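PDB 4TTR: dephospho-CoA kinase from Legionella pneumophila subsp. pneumophila, which probably catalyses the last step of coenzyme A biosynthesis, transferring a phosphate from ATP to the 3'-hydroxyl group of dephospho-CoA. Local coordinates for residues A[108-111]-A[112-116]; A[96-99]-A[100-104]. One frame throughout, in Å; residues are numbered along the deposited sequence.

Contact 1. Residues A[108-111]-A[112-116]; sequences KKIE and EQLIV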
loop_
_atom_site.group_PDB
_atom_site.type_symbol
_atom_site.label_atom_id
_atom_site.label_comp_id
_atom_site.label_asym_id
_atom_site.label_seq_id
_atom_site.Cartn_x
_atom_site.Cartn_y
_atom_site.Cartn_z
ATOM N N LYS A 108 9.242 -1.245 -13.314
ATOM C CA LYS A 108 9.701 -0.381 -14.394
ATOM C C LYS A 108 9.076 1.006 -14.296
ATOM O O LYS A 108 9.729 2.010 -14.583
ATOM C CB LYS A 108 9.381 -1.000 -15.754
ATOM C CG LYS A 108 10.522 -1.810 -16.344
ATOM C CD LYS A 108 10.150 -2.358 -17.709
ATOM C CE LYS A 108 9.459 -3.706 -17.598
ATOM N NZ LYS A 108 8.473 -3.924 -18.695
ATOM N N LYS A 109 7.809 1.055 -13.894
ATOM C CA LYS A 109 7.108 2.324 -13.734
ATOM C C LYS A 109 7.642 3.090 -12.526
ATOM O O LYS A 109 7.791 4.311 -12.578
ATOM C CB LYS A 109 5.602 2.095 -13.587
ATOM C CG LYS A 109 4.754 2.797 -14.635
ATOM C CD LYS A 109 5.172 2.404 -16.048
ATOM C CE LYS A 109 3.971 2.031 -16.900
ATOM N NZ LYS A 109 4.346 1.696 -18.305
ATOM N N ILE A 110 7.925 2.371 -11.442
ATOM C CA ILE A 110 8.482 2.986 -10.242
ATOM C C ILE A 110 9.817 3.643 -10.582
ATOM O O ILE A 110 10.078 4.780 -10.192
ATOM C CB ILE A 110 8.668 1.951 -9.102
ATOM C CG1 ILE A 110 7.302 1.520 -8.564
ATOM C CG2 ILE A 110 9.505 2.532 -7.962
ATOM C CD1 ILE A 110 7.351 0.373 -7.572
ATOM N N GLU A 111 10.651 2.926 -11.324
ATOM C CA GLU A 111 11.969 3.426 -11.685
ATOM C C GLU A 111 11.895 4.690 -12.547
ATOM O O GLU A 111 12.715 5.596 -12.391
ATOM C CB GLU A 111 12.762 2.331 -12.397
ATOM C CG GLU A 111 13.574 1.477 -11.429
ATOM C CD GLU A 111 13.906 0.094 -11.966
ATOM O OE1 GLU A 111 13.422 -0.266 -13.060
ATOM O OE2 GLU A 111 14.654 -0.637 -11.282
ATOM N N GLU A 112 10.910 4.758 -13.438
ATOM C CA GLU A 112 10.695 5.961 -14.242
ATOM C C GLU A 112 10.409 7.165 -13.355
ATOM O O GLU A 112 10.955 8.248 -13.568
ATOM C CB GLU A 112 9.537 5.768 -15.224
ATOM C CG GLU A 112 9.883 4.930 -16.439
ATOM C CD GLU A 112 8.666 4.591 -17.283
ATOM O OE1 GLU A 112 7.665 5.340 -17.235
ATOM O OE2 GLU A 112 8.713 3.569 -17.996
ATOM N N GLN A 113 9.545 6.972 -12.365
ATOM C CA GLN A 113 9.161 8.060 -11.479
ATOM C C GLN A 113 10.293 8.446 -10.533
ATOM O O GLN A 113 10.396 9.601 -10.130
ATOM C CB GLN A 113 7.917 7.675 -10.685
ATOM C CG GLN A 113 6.702 7.444 -11.563
ATOM C CD GLN A 113 5.411 7.327 -10.769
ATOM O OE1 GLN A 113 5.244 7.967 -9.730
ATOM N NE2 GLN A 113 4.490 6.506 -11.261
ATOM N N LEU A 114 11.141 7.484 -10.184
ATOM C CA LEU A 114 12.303 7.770 -9.350
ATOM C C LEU A 114 13.336 8.603 -10.096
ATOM O O LEU A 114 13.970 9.477 -9.509
ATOM C CB LEU A 114 12.956 6.476 -8.861
ATOM C CG LEU A 114 12.246 5.705 -7.746
ATOM C CD1 LEU A 114 13.002 4.418 -7.455
ATOM C CD2 LEU A 114 12.110 6.536 -6.481
ATOM N N ILE A 115 13.511 8.327 -11.388
ATOM C CA ILE A 115 14.494 9.049 -12.190
ATOM C C ILE A 115 14.154 10.535 -12.239
ATOM O O ILE A 115 15.044 11.378 -12.289
ATOM C CB ILE A 115 14.581 8.475 -13.624
ATOM C CG1 ILE A 115 15.299 7.127 -13.597
ATOM C CG2 ILE A 115 15.335 9.418 -14.557
ATOM C CD1 ILE A 115 15.112 6.296 -14.850
ATOM N N VAL A 116 12.863 10.848 -12.214
ATOM C CA VAL A 116 12.412 12.231 -12.292
ATOM C C VAL A 116 11.904 12.742 -10.940
ATOM O O VAL A 116 11.132 13.697 -10.881
ATOM C CB VAL A 116 11.305 12.390 -13.361
ATOM C CG1 VAL A 116 11.844 11.997 -14.739
ATOM C CG2 VAL A 116 10.076 11.563 -13.010
#

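Contact 2. Residues A[96-99]-A[100-104]; sequences LWLE and SLLHP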
loop_
_atom_site.group_PDB
_atom_site.type_symbol
_atom_site.label_atom_id
_atom_site.label_comp_id
_atom_site.label_asym_id
_atom_site.label_seq_id
_atom_site.Cartn_x
_atom_site.Cartn_y
_atom_site.Cartn_z
ATOM N N LEU A 96 0.446 -14.465 -4.376
ATOM C CA LEU A 96 1.815 -14.565 -4.854
ATOM C C LEU A 96 1.859 -14.618 -6.376
ATOM O O LEU A 96 2.736 -14.012 -6.993
ATOM C CB LEU A 96 2.497 -15.795 -4.254
ATOM C CG LEU A 96 2.893 -15.628 -2.781
ATOM C CD1 LEU A 96 3.243 -16.964 -2.150
ATOM C CD2 LEU A 96 4.059 -14.659 -2.636
ATOM N N TRP A 97 0.913 -15.334 -6.977
ATOM C CA TRP A 97 0.847 -15.418 -8.430
ATOM C C TRP A 97 0.661 -14.024 -9.015
ATOM O O TRP A 97 1.367 -13.631 -9.940
ATOM C CB TRP A 97 -0.289 -16.339 -8.886
ATOM C CG TRP A 97 -0.410 -16.411 -10.382
ATOM C CD1 TRP A 97 0.211 -17.298 -11.215
ATOM C CD2 TRP A 97 -1.185 -15.548 -11.226
ATOM N NE1 TRP A 97 -0.134 -17.043 -12.521
ATOM C CE2 TRP A 97 -0.989 -15.975 -12.554
ATOM C CE3 TRP A 97 -2.026 -14.458 -10.984
ATOM C CZ2 TRP A 97 -1.603 -15.351 -13.637
ATOM C CZ3 TRP A 97 -2.635 -13.841 -12.062
ATOM C CH2 TRP A 97 -2.420 -14.289 -13.370
ATOM N N LEU A 98 -0.284 -13.276 -8.455
ATOM C CA LEU A 98 -0.611 -11.954 -8.966
ATOM C C LEU A 98 0.537 -10.976 -8.735
ATOM O O LEU A 98 0.802 -10.113 -9.570
ATOM C CB LEU A 98 -1.890 -11.431 -8.309
ATOM C CG LEU A 98 -2.397 -10.082 -8.823
ATOM C CD1 LEU A 98 -2.658 -10.127 -10.321
ATOM C CD2 LEU A 98 -3.655 -9.657 -8.081
ATOM N N GLU A 99 1.216 -11.116 -7.602
ATOM C CA GLU A 99 2.335 -10.242 -7.284
ATOM C C GLU A 99 3.499 -10.537 -8.226
ATOM O O GLU A 99 4.204 -9.624 -8.653
ATOM C CB GLU A 99 2.754 -10.411 -5.817
ATOM C CG GLU A 99 3.646 -9.290 -5.285
ATOM C CD GLU A 99 5.100 -9.434 -5.693
ATOM O OE1 GLU A 99 5.555 -10.581 -5.869
ATOM O OE2 GLU A 99 5.791 -8.400 -5.835
ATOM N N SER A 100 3.689 -11.809 -8.565
ATOM C CA SER A 100 4.746 -12.192 -9.495
ATOM C C SER A 100 4.457 -11.678 -10.898
ATOM O O SER A 100 5.372 -11.290 -11.620
ATOM C CB SER A 100 4.918 -13.709 -9.535
ATOM O OG SER A 100 5.254 -14.218 -8.258
ATOM N N LEU A 101 3.183 -11.684 -11.281
ATOM C CA LEU A 101 2.773 -11.229 -12.604
ATOM C C LEU A 101 3.018 -9.735 -12.777
ATOM O O LEU A 101 3.524 -9.297 -13.806
ATOM C CB LEU A 101 1.291 -11.538 -12.846
ATOM C CG LEU A 101 0.693 -11.011 -14.159
ATOM C CD1 LEU A 101 1.138 -11.861 -15.337
ATOM C CD2 LEU A 101 -0.822 -10.951 -14.076
ATOM N N LEU A 102 2.651 -8.959 -11.762
ATOM C CA LEU A 102 2.664 -7.506 -11.859
ATOM C C LEU A 102 4.008 -6.884 -11.489
ATOM O O LEU A 102 4.303 -5.765 -11.900
ATOM C CB LEU A 102 1.575 -6.917 -10.963
ATOM C CG LEU A 102 0.138 -7.303 -11.317
ATOM C CD1 LEU A 102 -0.810 -6.852 -10.218
ATOM C CD2 LEU A 102 -0.273 -6.713 -12.655
ATOM N N HIS A 103 4.818 -7.604 -10.719
ATOM C CA HIS A 103 6.057 -7.041 -10.181
ATOM C C HIS A 103 6.993 -6.459 -11.248
ATOM O O HIS A 103 7.494 -5.349 -11.076
ATOM C CB HIS A 103 6.813 -8.096 -9.366
ATOM C CG HIS A 103 8.263 -7.775 -9.175
ATOM N ND1 HIS A 103 8.692 -6.651 -8.500
ATOM C CD2 HIS A 103 9.382 -8.418 -9.584
ATOM C CE1 HIS A 103 10.013 -6.623 -8.495
ATOM N NE2 HIS A 103 10.457 -7.684 -9.146
ATOM N N PRO A 104 7.229 -7.196 -12.351
ATOM C CA PRO A 104 8.138 -6.694 -13.391
ATOM C C PRO A 104 7.691 -5.379 -14.021
ATOM O O PRO A 104 8.518 -4.489 -14.212
ATOM C CB PRO A 104 8.125 -7.813 -14.437
ATOM C CG PRO A 104 7.707 -9.024 -13.695
ATOM C CD PRO A 104 6.739 -8.547 -12.672
HETATM O O HOH W 1 6.390 -5.598 -7.108
#

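Contact 1. Residues A[108-111]-A[112-116]
Ile110 lays its CG2 branch against the isobutyl end of Leu114 one turn further along, CG2 standing 4.0 Å from Leu114 CD1. The two chains run side by side and point the same way. CG2 is anti to the backbone N of Ile110 and beside the carbonyl carbon, while CG1 (chi1 -70°) is anti to that carbon; this leaves CG2 as the branch that meets Leu114. Leu114 CG also rests on the Ile110 carbonyl, 3.4 Å from Ile110 O. That oxygen accepts the N-H of Leu114 in the plane of its carbonyl, at 2.9 Å.

All of this belongs to the last turns of helix 92-115 in the P-loop kinase fold, where i to i+4 bonds join Lys108 to Glu112, Lys109 to Gln113 and Glu111 to Ile115. Val116 is the first residue to leave helical angles, and its N holds Glu112 O by a weak bond of 3.5 Å. Branched aliphatic residues suit the inner stripe: Ile110 and Leu114 are buried against Ile44 of the edge strand 42-45, Tyr135 and Tyr137 further cover Ile110, and Met15 touches Leu114.

On another side of the helix the residues are long and polar, though Lys109 and Gln113 also pack on Ile49 of helix 46-52. Lys109, bent at its second and third torsions, runs alongside the extended Glu112, with CD 4.0 Å from Glu112 OE1. Their charged ends stay apart, Lys109 NZ lying 4.8 Å from Glu112 OE2, so any attraction would be through space and probably modest. Glu111 instead turns its carboxylate back along the chain to a salt bridge with Arg107. Its carbonyl oxygen is overlaid by the next turn, Ile115 CG1 coming to 3.2 Å from Glu111 O.

Contact 2. Residues A[96-99]-A[100-104]
Trp97 and Leu101 open the apolar side of this helical turn, lying side by side, with Trp97 CH2 3.8 Å from Leu101 CD2. With CG anti to the backbone N and beside the carbonyl carbon (chi1 178°), the indole of Trp97 brings the far end of its six-membered ring obliquely to the leucine methyl. Leu98 and Leu102 make a second apolar pair, crossing at a slant with their CD1 methyls 3.8 Å apart; compact, branched leucines can mesh here while still reaching neighbouring helices.

Among the hydrogen bonds, Leu96 O takes two from one residue. Ser100 N approaches from one face of the carbonyl plane and Ser100 OG, at 2.8 Å, from the other. The hydroxyl stands beside its own backbone N, a position from which a short serine can fold back and satisfy itself on the helix. Leu101, Leu102 and His103 each donate a backbone N-H four residues back, the last more bent (134°). Pro104, having no N-H, gives no bond to the turn before, and the helix kinks there.

Glu99 lies alongside His103, OE2 3.7 Å from His103 CB, their carboxylate and ring planes 32° apart. A water joins their polar ends: it donates a hydrogen bond to Glu99 OE2 at 3.1 Å while sitting in plane at the ring edge, 2.9 Å from His103 ND1. Glu99 OE2 is also bonded to His134, whose ring stacks on His103.

Within helix 92-115, the Leu98, Leu101 and Leu102 side packs on helix 59-68 through Ile64, Asp63 and Cys60; Leu98 also reaches Ile84 and Ile88 of helix 81-90, and Trp97 stacks on His67.

How the contacts relate
Both contacts are successive stretches of helix 92-115, with contact 2 earlier and contact 1 at its C-terminal end, their centres 18 Å apart and with no touch between them beyond the chain itself. Contact 1 is partly buried: its inner stripe faces the edge strand of the parallel sheet, and its charged residues are at least partly exposed. Contact 2 is largely a surface contact, though Leu102 is buried. It packs on helices 59-68 and 81-90, whereas contact 1 meets strand 42-45 and helix 46-52; its apolar pairs are tryptophan–leucine and leucine–leucine. In contact 1 lysine and glutamate run together without touching charges, whereas contact 2 links glutamate and histidine through water and doubles a carbonyl's bonds with serine.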